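Long-range contacts in SAM-dependent methyltransferase (Anabaena variabilis ATCC 29413, PDB 3GGD), which probably transfers a methyl group from S-adenosyl-L-methionine to an acceptor and binds S-adenosyl-L-homocysteine, the product of such a reaction: residues D46-F54 with Q156-L164; F134-E143 with G197-F208. All blocks are in the same frame, centred on the assembly; numbering follows the deposited sequence. Where two conformers were deposited one is given.

Overall arrangement
The two contacts lie on the sheet of a Rossmann-like methyltransferase fold, their centres about 17 Å apart, and meet at strand 158-164, which belongs to interaction 1 and is touched at its C-terminal end by interaction 2. Interaction 1 sets helix 43-50 and the turn after it against that strand; interaction 2 joins the loop after strand 127-131 and the start of helix 142-153 to helix 201-207 and the loop before it. Along the chain the segments alternate: 46-54, 134-143, 156-164, 197-208. The strand thus takes helix packing in interaction 1, while the side chain of Glu163 and the backbone of Leu164 hold backbone N-H groups of interaction 2.

Interaction 1: residues D46-F54 with Q156-L164. With SO4 (sulfate ion), chain J; EDO (1,2-ethanediol), chain L; EDO (1,2-ethanediol), chain N.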
# COMPACT_ATOMS: atom_id res chain seq x y z
N ASP A 46 -10.79 3.59 -6.32
CA ASP A 46 -10.73 3.97 -4.89
C ASP A 46 -11.36 5.34 -4.55
O ASP A 46 -12.07 5.47 -3.53
CB ASP A 46 -9.28 4.01 -4.41
CG ASP A 46 -8.57 2.64 -4.56
OD1 ASP A 46 -9.22 1.61 -4.28
OD2 ASP A 46 -7.37 2.64 -4.92
N LEU A 47 -11.10 6.35 -5.39
CA LEU A 47 -11.39 7.74 -5.03
C LEU A 47 -12.86 8.00 -4.65
O LEU A 47 -13.10 8.66 -3.66
CB LEU A 47 -10.89 8.72 -6.11
CG LEU A 47 -11.02 10.24 -5.82
CD1 LEU A 47 -10.36 10.58 -4.48
CD2 LEU A 47 -10.48 11.15 -6.97
N PRO A 48 -13.85 7.46 -5.40
CA PRO A 48 -15.22 7.68 -4.95
C PRO A 48 -15.53 7.17 -3.52
O PRO A 48 -16.44 7.68 -2.86
CB PRO A 48 -16.06 6.95 -5.99
CG PRO A 48 -15.18 6.78 -7.17
CD PRO A 48 -13.79 6.66 -6.63
N ARG A 49 -14.77 6.21 -3.04
CA ARG A 49 -15.03 5.63 -1.70
C ARG A 49 -14.63 6.57 -0.57
O ARG A 49 -15.08 6.39 0.54
CB ARG A 49 -14.28 4.30 -1.55
CG ARG A 49 -14.75 3.21 -2.52
CD ARG A 49 -13.78 2.07 -2.59
NE ARG A 49 -14.28 1.01 -3.47
CZ ARG A 49 -13.60 -0.08 -3.80
NH1 ARG A 49 -12.39 -0.30 -3.34
NH2 ARG A 49 -14.13 -0.98 -4.61
N PHE A 50 -13.76 7.54 -0.84
CA PHE A 50 -13.33 8.48 0.20
C PHE A 50 -13.36 9.98 -0.11
O PHE A 50 -13.25 10.80 0.82
CB PHE A 50 -11.95 8.11 0.69
CG PHE A 50 -10.83 8.27 -0.32
CD1 PHE A 50 -10.09 9.44 -0.39
CD2 PHE A 50 -10.43 7.19 -1.08
CE1 PHE A 50 -9.03 9.57 -1.26
CE2 PHE A 50 -9.37 7.32 -1.95
CZ PHE A 50 -8.67 8.50 -2.05
N GLU A 51 -13.53 10.37 -1.37
CA GLU A 51 -13.44 11.78 -1.69
C GLU A 51 -14.48 12.67 -1.02
O GLU A 51 -14.24 13.86 -0.84
CB GLU A 51 -13.49 12.00 -3.23
CG GLU A 51 -14.78 11.58 -3.89
CD GLU A 51 -14.73 11.76 -5.39
OE1 GLU A 51 -14.20 12.78 -5.83
OE2 GLU A 51 -15.25 10.93 -6.14
N LEU A 52 -15.67 12.14 -0.72
CA LEU A 52 -16.66 12.97 -0.06
C LEU A 52 -16.43 12.93 1.44
O LEU A 52 -17.12 13.63 2.17
CB LEU A 52 -18.07 12.49 -0.38
CG LEU A 52 -18.41 12.38 -1.87
CD1 LEU A 52 -19.86 11.98 -2.07
CD2 LEU A 52 -18.14 13.72 -2.53
N LEU A 53 -15.49 12.11 1.92
CA LEU A 53 -15.27 12.00 3.37
C LEU A 53 -14.02 12.73 3.84
O LEU A 53 -13.88 12.95 5.02
CB LEU A 53 -15.20 10.53 3.80
CG LEU A 53 -16.41 9.65 3.49
CD1 LEU A 53 -16.17 8.16 3.79
CD2 LEU A 53 -17.67 10.21 4.20
N PHE A 54 -13.10 13.10 2.95
CA PHE A 54 -11.85 13.74 3.36
C PHE A 54 -11.99 15.27 3.36
O PHE A 54 -12.50 15.82 2.42
CB PHE A 54 -10.75 13.41 2.34
CG PHE A 54 -10.06 12.07 2.54
CD1 PHE A 54 -10.62 11.04 3.27
CD2 PHE A 54 -8.82 11.84 1.92
CE1 PHE A 54 -9.97 9.83 3.40
CE2 PHE A 54 -8.17 10.60 2.03
CZ PHE A 54 -8.75 9.62 2.80
N GLN A 156 -8.02 14.98 13.00
CA GLN A 156 -8.81 15.41 11.86
C GLN A 156 -8.61 14.63 10.60
O GLN A 156 -9.43 14.72 9.70
CB GLN A 156 -8.52 16.87 11.52
CG GLN A 156 -8.74 17.90 12.63
CD GLN A 156 -8.44 19.33 12.08
OE1 GLN A 156 -8.96 19.71 11.01
NE2 GLN A 156 -7.58 20.08 12.77
N GLY A 157 -7.50 13.92 10.49
CA GLY A 157 -7.25 13.11 9.31
C GLY A 157 -8.12 11.87 9.16
O GLY A 157 -8.51 11.28 10.15
N ALA A 158 -8.39 11.49 7.91
CA ALA A 158 -9.06 10.21 7.62
C ALA A 158 -8.13 9.42 6.69
O ALA A 158 -7.32 10.00 5.95
CB ALA A 158 -10.48 10.40 6.97
N MSE A 159 -8.25 8.09 6.76
CA MSE A 159 -7.43 7.20 5.97
C MSE A 159 -8.31 6.26 5.19
O MSE A 159 -9.18 5.60 5.76
CB MSE A 159 -6.51 6.33 6.84
CG MSE A 159 -5.82 5.27 6.04
SE MSE A 159 -4.30 4.43 6.91
CE MSE A 159 -5.16 3.74 8.52
N TYR A 160 -8.04 6.19 3.89
CA TYR A 160 -8.57 5.12 3.07
C TYR A 160 -7.43 4.14 2.86
O TYR A 160 -6.33 4.53 2.45
CB TYR A 160 -9.00 5.61 1.69
CG TYR A 160 -9.38 4.46 0.73
CD1 TYR A 160 -10.66 3.92 0.72
CD2 TYR A 160 -8.46 3.94 -0.18
CE1 TYR A 160 -11.01 2.91 -0.18
CE2 TYR A 160 -8.79 2.91 -1.07
CZ TYR A 160 -10.07 2.41 -1.06
OH TYR A 160 -10.40 1.45 -1.97
N LEU A 161 -7.68 2.87 3.15
CA LEU A 161 -6.72 1.82 2.81
C LEU A 161 -7.42 0.65 2.10
O LEU A 161 -8.60 0.36 2.33
CB LEU A 161 -5.96 1.30 4.02
CG LEU A 161 -6.67 0.40 5.06
CD1 LEU A 161 -5.56 -0.25 6.01
CD2 LEU A 161 -7.69 1.16 5.86
N ILE A 162 -6.68 0.05 1.16
CA ILE A 162 -7.13 -1.14 0.44
C ILE A 162 -5.95 -2.13 0.49
O ILE A 162 -4.79 -1.78 0.23
CB ILE A 162 -7.63 -0.80 -0.99
CG1 ILE A 162 -8.15 -2.09 -1.66
CG2 ILE A 162 -6.52 -0.03 -1.83
CD1 ILE A 162 -8.79 -1.92 -3.07
N GLU A 163 -6.26 -3.34 0.93
CA GLU A 163 -5.27 -4.36 1.22
C GLU A 163 -5.74 -5.68 0.63
O GLU A 163 -6.90 -5.82 0.24
CB GLU A 163 -5.13 -4.49 2.75
CG GLU A 163 -4.60 -3.24 3.43
CD GLU A 163 -3.18 -2.90 3.02
OE1 GLU A 163 -2.43 -3.85 2.65
OE2 GLU A 163 -2.82 -1.68 3.02
N LEU A 164 -4.85 -6.66 0.57
CA LEU A 164 -5.25 -8.01 0.20
C LEU A 164 -5.95 -8.56 1.42
O LEU A 164 -5.46 -8.37 2.54
CB LEU A 164 -4.06 -8.86 -0.24
CG LEU A 164 -3.29 -8.31 -1.47
CD1 LEU A 164 -2.26 -9.33 -2.02
CD2 LEU A 164 -4.24 -7.87 -2.58
S SO4 J . -17.66 0.32 -4.73
O1 SO4 J . -17.05 1.65 -4.58
O2 SO4 J . -16.91 -0.52 -5.67
O3 SO4 J . -18.99 0.53 -5.29
O4 SO4 J . -17.81 -0.35 -3.43
C1 EDO L . -7.73 -1.98 -6.84
O1 EDO L . -6.73 -2.05 -7.88
C2 EDO L . -8.00 -0.53 -6.36
O2 EDO L . -6.79 0.24 -6.05
C1 EDO N . -4.95 18.17 16.02
O1 EDO N . -6.12 18.25 15.22
C2 EDO N . -4.95 16.87 16.84
O2 EDO N . -4.33 15.79 16.08
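Asp46 reaches the phenol of Tyr160, whose OH donates to Asp46 OD1 at 2.6 Å. The hydroxyl comes from above the carboxylate plane, 46° out of it, and the other oxygen, OD2, accepts from a bound ethanediol and is hydrogen-bonded to Tyr129 OH. One turn on, Arg49 meets the same hydroxyl: Arg49 NH1 points at Tyr160 OH over 3.0 Å, with the oxygen near the guanidinium plane. The phenol therefore relays between acid and base, giving its proton to Asp46 and accepting from Arg49, while the direct Arg49 NH1 to Asp46 OD1 approach is long at 3.8 Å and purely one of charge. An extended chain from CG to NE carries the guanidinium outward, where NE and NH2 donate nearly straight to two oxygens of a sulfate ion, like the ethanediol probably from the crystallisation liquor. Phe50 continues the packing. With CG set between its backbone N and carbonyl carbon (chi1 66°), Phe50 places CD2 3.4 Å from Tyr160 CG; the ring planes lie 29° apart but are slid so far that they barely overlap. A phenylalanine in place of Tyr160 would probably keep this packing yet leave Asp46 OD1 and Arg49 NH1 without the hydroxyl that joins them. Past the helix, Phe54 swings its ring back to the strand: Phe54 CE1 lies 3.7 Å from Ala158 CB, and Tyr160 N sits at the ring edge, 3.7 Å from Phe54 CZ. Strand 158-164 runs roughly antiparallel to the short helical segment 46-50, their axes 9.4 Å apart at closest. It lies between strands 127-131 and 237-244 in the sheet; Phe54 also touches Asn127, Phe50 touches Val241, and Leu47 turns from the strand to pack against Phe73 and Phe77 of helix 69-77.

Interaction 2: residues F134-E143 with G197-F208; sequences FHHIPVEKRE and GIFTAEDIELYF. With SAH (S-adenosyl-L-homocysteine), chain E.
Phe134 lays one face of its ring under Phe199, whose CE2 sits over the centre, 3.5 Å above the plane. The two rings are inclined at 31°, neither a stack nor edge-to-face. Tyr207 extends this aromatic cluster more loosely, and Phe208 turns its edge to Phe134, CE2 to CE2 at 3.9 Å. Beside the cluster, Arg142 sends an extended chain past Tyr207, Arg142 CB lying 3.4 Å from Tyr207 CZ. The guanidinium grips Ile198 O end-on with two nitrogens, Arg142 NH1 at 3.1 Å and Arg142 NH2 at 3.2 Å, both from the same face of the carbonyl plane. Arg142 NE donates to Ile137 O at 3.0 Å, so the group is held against rotation by backbone oxygens of both segments. NH1 also forms a long salt bridge with Asp203, and a water links Asp203 OD1 to Tyr207 OH. That carboxylate has a second task: OD2 accepts from Thr200 N while Thr200 OG1 accepts from Asp203 N, a capping box at the start of helix 201-207. At the start of segment 197-208, Gly197 N donates straight to His135 ND1 in the imidazole plane, over 3.0 Å. Next to His135, His136 lines the S-adenosyl-L-homocysteine pocket. Arg142, gripping Ile137 O and Ile198 O, thus ties the loop that holds His136 to segment 197-208 through backbone oxygens, with Asp203 a more distant partner in charge.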
# COMPACT_ATOMS: atom_id res chain seq x y z
N PHE A 134 -0.08 -2.61 4.01
CA PHE A 134 -0.12 -3.32 5.30
C PHE A 134 -0.02 -4.85 5.23
O PHE A 134 0.60 -5.49 6.09
CB PHE A 134 -1.45 -2.95 5.99
CG PHE A 134 -1.30 -2.48 7.45
CD1 PHE A 134 -0.58 -3.19 8.37
CD2 PHE A 134 -1.99 -1.37 7.89
CE1 PHE A 134 -0.50 -2.78 9.69
CE2 PHE A 134 -1.90 -0.93 9.22
CZ PHE A 134 -1.14 -1.65 10.11
N HIS A 135 -0.65 -5.45 4.21
CA HIS A 135 -0.85 -6.91 4.19
C HIS A 135 0.48 -7.66 4.16
O HIS A 135 0.60 -8.74 4.74
CB HIS A 135 -1.72 -7.31 3.01
CG HIS A 135 -0.99 -7.24 1.70
ND1 HIS A 135 -0.29 -8.30 1.18
CD2 HIS A 135 -0.81 -6.21 0.84
CE1 HIS A 135 0.28 -7.94 0.04
NE2 HIS A 135 -0.01 -6.67 -0.18
N HIS A 136 1.51 -7.08 3.53
CA HIS A 136 2.81 -7.74 3.44
C HIS A 136 3.69 -7.53 4.68
O HIS A 136 4.76 -8.15 4.79
CB HIS A 136 3.57 -7.25 2.20
CG HIS A 136 3.68 -5.77 2.15
ND1 HIS A 136 4.60 -5.06 2.91
CD2 HIS A 136 2.96 -4.85 1.46
CE1 HIS A 136 4.44 -3.77 2.67
NE2 HIS A 136 3.45 -3.62 1.81
N ILE A 137 3.28 -6.64 5.59
CA ILE A 137 4.07 -6.39 6.79
C ILE A 137 4.00 -7.60 7.72
O ILE A 137 2.92 -8.11 8.04
CB ILE A 137 3.61 -5.10 7.54
CG1 ILE A 137 3.74 -3.86 6.63
CG2 ILE A 137 4.40 -4.89 8.87
CD1 ILE A 137 5.16 -3.33 6.38
N PRO A 138 5.17 -8.11 8.16
CA PRO A 138 5.12 -9.20 9.13
C PRO A 138 4.23 -8.82 10.33
O PRO A 138 4.29 -7.68 10.80
CB PRO A 138 6.58 -9.34 9.57
CG PRO A 138 7.33 -8.88 8.36
CD PRO A 138 6.55 -7.74 7.84
N VAL A 139 3.43 -9.77 10.78
CA VAL A 139 2.42 -9.53 11.82
C VAL A 139 3.01 -8.92 13.08
O VAL A 139 2.44 -7.98 13.64
CB VAL A 139 1.60 -10.82 12.10
CG1 VAL A 139 0.75 -10.69 13.39
CG2 VAL A 139 0.71 -11.08 10.88
N GLU A 140 4.19 -9.39 13.47
CA GLU A 140 4.84 -8.88 14.67
C GLU A 140 5.37 -7.43 14.54
O GLU A 140 5.77 -6.84 15.53
CB GLU A 140 5.96 -9.82 15.13
CG GLU A 140 7.15 -9.89 14.16
CD GLU A 140 7.01 -10.89 12.97
OE1 GLU A 140 5.88 -11.42 12.62
OE2 GLU A 140 8.11 -11.13 12.39
N LYS A 141 5.35 -6.85 13.34
CA LYS A 141 5.78 -5.48 13.14
C LYS A 141 4.63 -4.55 12.83
O LYS A 141 4.84 -3.34 12.69
CB LYS A 141 6.81 -5.45 12.02
CG LYS A 141 8.13 -6.09 12.51
CD LYS A 141 8.97 -6.52 11.36
CE LYS A 141 10.35 -7.16 11.81
NZ LYS A 141 10.97 -7.87 10.60
N ARG A 142 3.42 -5.09 12.74
CA ARG A 142 2.27 -4.30 12.31
C ARG A 142 1.87 -3.18 13.28
O ARG A 142 1.40 -2.15 12.83
CB ARG A 142 1.05 -5.18 12.02
CG ARG A 142 1.21 -5.95 10.71
CD ARG A 142 0.04 -6.89 10.46
NE ARG A 142 0.15 -7.54 9.14
CZ ARG A 142 -0.85 -8.19 8.53
NH1 ARG A 142 -2.05 -8.27 9.11
NH2 ARG A 142 -0.66 -8.73 7.33
N GLU A 143 2.07 -3.39 14.57
CA GLU A 143 1.71 -2.38 15.55
C GLU A 143 2.53 -1.10 15.33
O GLU A 143 2.01 -0.02 15.52
CB GLU A 143 1.85 -2.94 16.98
CG GLU A 143 1.87 -1.88 18.12
CD GLU A 143 0.55 -1.06 18.33
OE1 GLU A 143 -0.53 -1.42 17.79
OE2 GLU A 143 0.62 -0.05 19.08
N GLY A 197 0.28 -11.05 2.32
CA GLY A 197 -0.44 -11.50 3.50
C GLY A 197 -1.89 -11.08 3.45
O GLY A 197 -2.44 -10.79 2.37
N ILE A 198 -2.50 -11.02 4.64
CA ILE A 198 -3.95 -10.80 4.83
C ILE A 198 -4.23 -9.64 5.80
O ILE A 198 -3.66 -9.63 6.88
CB ILE A 198 -4.58 -12.10 5.44
CG1 ILE A 198 -4.29 -13.34 4.56
CG2 ILE A 198 -6.10 -11.96 5.66
CD1 ILE A 198 -4.37 -14.68 5.32
N PHE A 199 -5.11 -8.69 5.45
CA PHE A 199 -5.53 -7.64 6.36
C PHE A 199 -7.06 -7.62 6.38
O PHE A 199 -7.70 -7.63 5.32
CB PHE A 199 -4.95 -6.28 5.94
CG PHE A 199 -5.04 -5.24 7.00
CD1 PHE A 199 -6.16 -4.43 7.10
CD2 PHE A 199 -4.03 -5.09 7.92
CE1 PHE A 199 -6.25 -3.48 8.07
CE2 PHE A 199 -4.11 -4.14 8.93
CZ PHE A 199 -5.21 -3.32 9.00
N THR A 200 -7.64 -7.60 7.57
CA THR A 200 -9.08 -7.74 7.75
C THR A 200 -9.73 -6.65 8.62
O THR A 200 -9.03 -5.83 9.27
CB THR A 200 -9.37 -9.06 8.47
OG1 THR A 200 -8.95 -8.94 9.82
CG2 THR A 200 -8.63 -10.27 7.82
N ALA A 201 -11.06 -6.68 8.68
CA ALA A 201 -11.82 -5.80 9.56
C ALA A 201 -11.34 -6.03 10.98
O ALA A 201 -11.28 -5.09 11.78
CB ALA A 201 -13.35 -6.10 9.46
N GLU A 202 -11.02 -7.26 11.33
CA GLU A 202 -10.57 -7.55 12.69
C GLU A 202 -9.20 -6.91 12.95
O GLU A 202 -8.89 -6.57 14.08
CB GLU A 202 -10.54 -9.05 13.00
CG GLU A 202 -11.93 -9.70 13.06
CD GLU A 202 -12.65 -9.77 11.67
OE1 GLU A 202 -11.98 -9.79 10.57
OE2 GLU A 202 -13.91 -9.78 11.68
N ASP A 203 -8.38 -6.75 11.90
CA ASP A 203 -7.11 -6.05 12.07
C ASP A 203 -7.31 -4.55 12.33
O ASP A 203 -6.48 -3.93 12.98
CB ASP A 203 -6.17 -6.25 10.86
CG ASP A 203 -5.61 -7.68 10.78
OD1 ASP A 203 -5.16 -8.24 11.81
OD2 ASP A 203 -5.61 -8.23 9.65
N ILE A 204 -8.37 -3.96 11.78
CA ILE A 204 -8.67 -2.54 12.06
C ILE A 204 -8.97 -2.42 13.57
O ILE A 204 -8.47 -1.53 14.21
CB ILE A 204 -9.88 -2.00 11.28
CG1 ILE A 204 -9.63 -2.03 9.76
CG2 ILE A 204 -10.22 -0.57 11.78
CD1 ILE A 204 -8.54 -1.14 9.28
N GLU A 205 -9.75 -3.32 14.12
CA GLU A 205 -10.01 -3.30 15.56
C GLU A 205 -8.76 -3.55 16.41
O GLU A 205 -8.58 -2.94 17.48
CB GLU A 205 -11.09 -4.31 15.92
CG GLU A 205 -11.39 -4.43 17.41
CD GLU A 205 -11.92 -3.12 18.05
OE1 GLU A 205 -12.51 -2.28 17.34
OE2 GLU A 205 -11.79 -2.96 19.28
N LEU A 206 -7.89 -4.44 15.94
CA LEU A 206 -6.70 -4.83 16.68
C LEU A 206 -5.72 -3.67 16.73
O LEU A 206 -5.23 -3.34 17.81
CB LEU A 206 -6.04 -6.06 16.03
CG LEU A 206 -4.74 -6.62 16.62
CD1 LEU A 206 -4.89 -7.04 18.11
CD2 LEU A 206 -4.23 -7.83 15.80
N TYR A 207 -5.41 -3.06 15.58
CA TYR A 207 -4.40 -2.01 15.52
C TYR A 207 -4.94 -0.61 15.74
O TYR A 207 -4.16 0.30 16.12
CB TYR A 207 -3.58 -2.06 14.21
CG TYR A 207 -2.90 -3.40 14.05
CD1 TYR A 207 -1.94 -3.82 14.95
CD2 TYR A 207 -3.29 -4.29 13.04
CE1 TYR A 207 -1.36 -5.08 14.86
CE2 TYR A 207 -2.72 -5.56 12.92
CZ TYR A 207 -1.76 -5.95 13.83
OH TYR A 207 -1.21 -7.20 13.71
N PHE A 208 -6.24 -0.42 15.51
CA PHE A 208 -6.88 0.88 15.61
C PHE A 208 -8.14 0.85 16.43
O PHE A 208 -9.19 1.27 15.98
CB PHE A 208 -7.21 1.42 14.21
CG PHE A 208 -6.01 1.50 13.29
CD1 PHE A 208 -5.07 2.51 13.43
CD2 PHE A 208 -5.84 0.57 12.25
CE1 PHE A 208 -3.95 2.57 12.57
CE2 PHE A 208 -4.74 0.64 11.40
CZ PHE A 208 -3.79 1.64 11.55
N SAH E . 0.94 2.00 -2.87
CA SAH E . 1.80 1.64 -4.02
CB SAH E . 2.84 0.55 -3.70
CG SAH E . 2.37 -0.80 -3.15
SD SAH E . 3.71 -1.99 -2.92
C SAH E . 0.98 1.22 -5.23
O SAH E . 1.49 1.27 -6.38
OXT SAH E . -0.16 0.80 -5.09
C5' SAH E . 4.07 -1.75 -1.20
C4' SAH E . 4.94 -0.48 -0.94
O4' SAH E . 5.17 -0.34 0.48
C3' SAH E . 6.35 -0.47 -1.57
O3' SAH E . 6.59 0.70 -2.34
C2' SAH E . 7.29 -0.48 -0.38
O2' SAH E . 8.60 0.08 -0.60
C1' SAH E . 6.47 0.20 0.69
N9 SAH E . 6.93 -0.06 2.06
C8 SAH E . 7.31 -1.28 2.53
N7 SAH E . 7.64 -1.19 3.83
C5 SAH E . 7.48 0.12 4.18
C6 SAH E . 7.72 0.89 5.40
N6 SAH E . 8.21 0.19 6.46
N1 SAH E . 7.49 2.21 5.42
C2 SAH E . 7.04 2.85 4.30
N3 SAH E . 6.82 2.19 3.16
C4 SAH E . 7.04 0.87 3.04
O HOH W 1 -2.58 -8.79 11.95
O HOH W 2 -1.36 0.83 16.32